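Local coordinates for SnoaL-like domain-containing protein (Kribbella flavida, PDB 4GB5) that is of unknown function but has a SnoaL-like domain of the NTF2 clan, a fold often built around a ligand pocket, at residues A[46-51]-A[139-144]. Sequence-based numbering, arbitrary orientation.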
loop_
_atom_site.group_PDB
_atom_site.type_symbol
_atom_site.label_atom_id
_atom_site.label_comp_id
_atom_site.label_asym_id
_atom_site.label_seq_id
_atom_site.Cartn_x
_atom_site.Cartn_y
_atom_site.Cartn_z
ATOM N N GLU A 46 7.743 20.634 -5.564
ATOM C CA GLU A 46 8.520 21.650 -4.838
ATOM C C GLU A 46 8.930 21.233 -3.428
ATOM O O GLU A 46 10.040 21.527 -2.984
ATOM C CB GLU A 46 7.747 22.964 -4.787
ATOM C CG GLU A 46 8.590 24.105 -4.244
ATOM C CD GLU A 46 7.908 25.460 -4.377
ATOM O OE1 GLU A 46 6.666 25.516 -4.538
ATOM O OE2 GLU A 46 8.629 26.483 -4.313
ATOM N N SER A 47 8.023 20.536 -2.745
ATOM C CA SER A 47 8.256 19.997 -1.396
ATOM C C SER A 47 9.484 19.075 -1.311
ATOM O O SER A 47 10.063 18.886 -0.235
ATOM C CB SER A 47 7.005 19.273 -0.900
ATOM O OG SER A 47 7.238 18.611 0.336
ATOM N N VAL A 48 9.886 18.527 -2.449
ATOM C CA VAL A 48 11.067 17.688 -2.534
ATOM C C VAL A 48 12.195 18.364 -3.289
ATOM O O VAL A 48 13.363 18.274 -2.887
ATOM C CB VAL A 48 10.773 16.388 -3.243
ATOM C CG1 VAL A 48 12.079 15.639 -3.466
ATOM C CG2 VAL A 48 9.828 15.570 -2.431
ATOM N N THR A 49 11.893 19.049 -4.377
ATOM C CA THR A 49 13.011 19.607 -5.171
ATOM C C THR A 49 13.243 21.105 -5.063
ATOM O O THR A 49 14.292 21.605 -5.494
ATOM C CB THR A 49 12.844 19.315 -6.652
ATOM O OG1 THR A 49 11.730 20.051 -7.163
ATOM C CG2 THR A 49 12.670 17.851 -6.884
ATOM N N GLY A 50 12.280 21.839 -4.525
ATOM C CA GLY A 50 12.405 23.285 -4.458
ATOM C C GLY A 50 12.069 23.972 -5.771
ATOM O O GLY A 50 12.046 25.203 -5.845
HETATM N N MSE A 51 11.805 23.183 -6.805
HETATM C CA MSE A 51 11.397 23.723 -8.100
HETATM C C MSE A 51 9.931 24.040 -8.009
HETATM O O MSE A 51 9.145 23.195 -7.581
HETATM C CB MSE A 51 11.616 22.685 -9.195
HETATM C CG MSE A 51 13.066 22.312 -9.428
HETATM SE SE MSE A 51 14.116 23.788 -10.131
HETATM C CE MSE A 51 14.622 24.682 -8.471
ATOM N N LEU A 139 3.190 16.557 -5.081
ATOM C CA LEU A 139 3.721 15.713 -4.084
ATOM C C LEU A 139 4.155 16.575 -2.914
ATOM O O LEU A 139 4.965 17.456 -3.101
ATOM C CB LEU A 139 4.927 14.983 -4.648
ATOM C CG LEU A 139 5.815 14.234 -3.666
ATOM C CD1 LEU A 139 5.003 13.123 -3.037
ATOM C CD2 LEU A 139 7.112 13.708 -4.319
ATOM N N THR A 140 3.636 16.282 -1.730
ATOM C CA THR A 140 4.028 16.926 -0.468
ATOM C C THR A 140 4.716 15.865 0.407
ATOM O O THR A 140 4.089 14.892 0.821
ATOM C CB THR A 140 2.795 17.502 0.234
ATOM O OG1 THR A 140 2.159 18.502 -0.575
ATOM C CG2 THR A 140 3.210 18.182 1.553
ATOM N N ALA A 141 6.002 16.032 0.697
ATOM C CA ALA A 141 6.721 15.066 1.511
ATOM C C ALA A 141 6.505 15.310 2.999
ATOM O O ALA A 141 6.609 16.466 3.447
ATOM C CB ALA A 141 8.200 15.118 1.223
ATOM N N SER A 142 6.187 14.260 3.740
ATOM C CA SER A 142 6.177 14.346 5.175
ATOM C C SER A 142 7.557 14.039 5.763
ATOM O O SER A 142 7.897 14.540 6.829
ATOM C CB SER A 142 5.119 13.393 5.713
ATOM O OG SER A 142 5.443 12.118 5.300
ATOM N N TYR A 143 8.351 13.246 5.044
ATOM C CA TYR A 143 9.639 12.792 5.526
ATOM C C TYR A 143 10.445 12.273 4.339
ATOM O O TYR A 143 9.889 11.752 3.374
ATOM C CB TYR A 143 9.438 11.661 6.544
ATOM C CG TYR A 143 10.640 11.360 7.373
ATOM C CD1 TYR A 143 10.969 12.185 8.440
ATOM C CD2 TYR A 143 11.407 10.266 7.118
ATOM C CE1 TYR A 143 12.077 11.918 9.247
ATOM C CE2 TYR A 143 12.551 9.997 7.913
ATOM C CZ TYR A 143 12.858 10.813 8.950
ATOM O OH TYR A 143 13.947 10.549 9.760
ATOM N N GLN A 144 11.765 12.436 4.419
ATOM C CA GLN A 144 12.662 11.800 3.483
ATOM C C GLN A 144 13.828 11.194 4.222
ATOM O O GLN A 144 14.307 11.751 5.215
ATOM C CB GLN A 144 13.228 12.796 2.484
ATOM C CG GLN A 144 12.196 13.519 1.618
ATOM C CD GLN A 144 12.856 14.350 0.544
ATOM O OE1 GLN A 144 13.575 13.834 -0.324
ATOM N NE2 GLN A 144 12.618 15.642 0.594
HETATM O O HOH W 1 5.270 20.187 -3.588
#
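In this SnoaL-like domain of the NTF2 clan, Ser47 and Val48 of the short helix 46-49, which follows strand 41-44, pack against Leu139, Ala141 and Gln144 where the long strand 131-145 bends at a classic beta bulge, Ser142 and Tyr143 both facing Val118 of the adjoining strand 114-128. Strand 41-44 runs parallel beside 131-145, and Asp44, its last residue, is backbone hydrogen-bonded to Leu139. Past that strand end, the side chain of Ser47 offers an acceptor: in one of its two conformers OG lies anti to the backbone N (chi1 173°), directed at the strand, and the backbone N of Ala141 donates to Ser47 OG over 2.9 Å, nearly straight at 159°. One peptide earlier, a water accepts from Ser47 N at 2.9 Å and donates to Leu139 O at 2.8 Å, so a direct and a bridged bond tie the single short turn to successive strand peptides. Beside these polar bonds Val48 splits its two methyls. CG2 meets Leu139 CD2 at 3.8 Å and Ala141 CB at 4.0 Å, whereas CG1 lies against the amide of Gln144, beyond the bulge. That amide is positioned from elsewhere, because OE1 accepts from Trp115 NE1, and Val48 also touches Trp115. Gln144 reaches back across the bend with its chain extended beyond CG, bringing OE1 to 3.9 Å from Val48 CG1 and NE2 to 4.0 Å from Val48 CA.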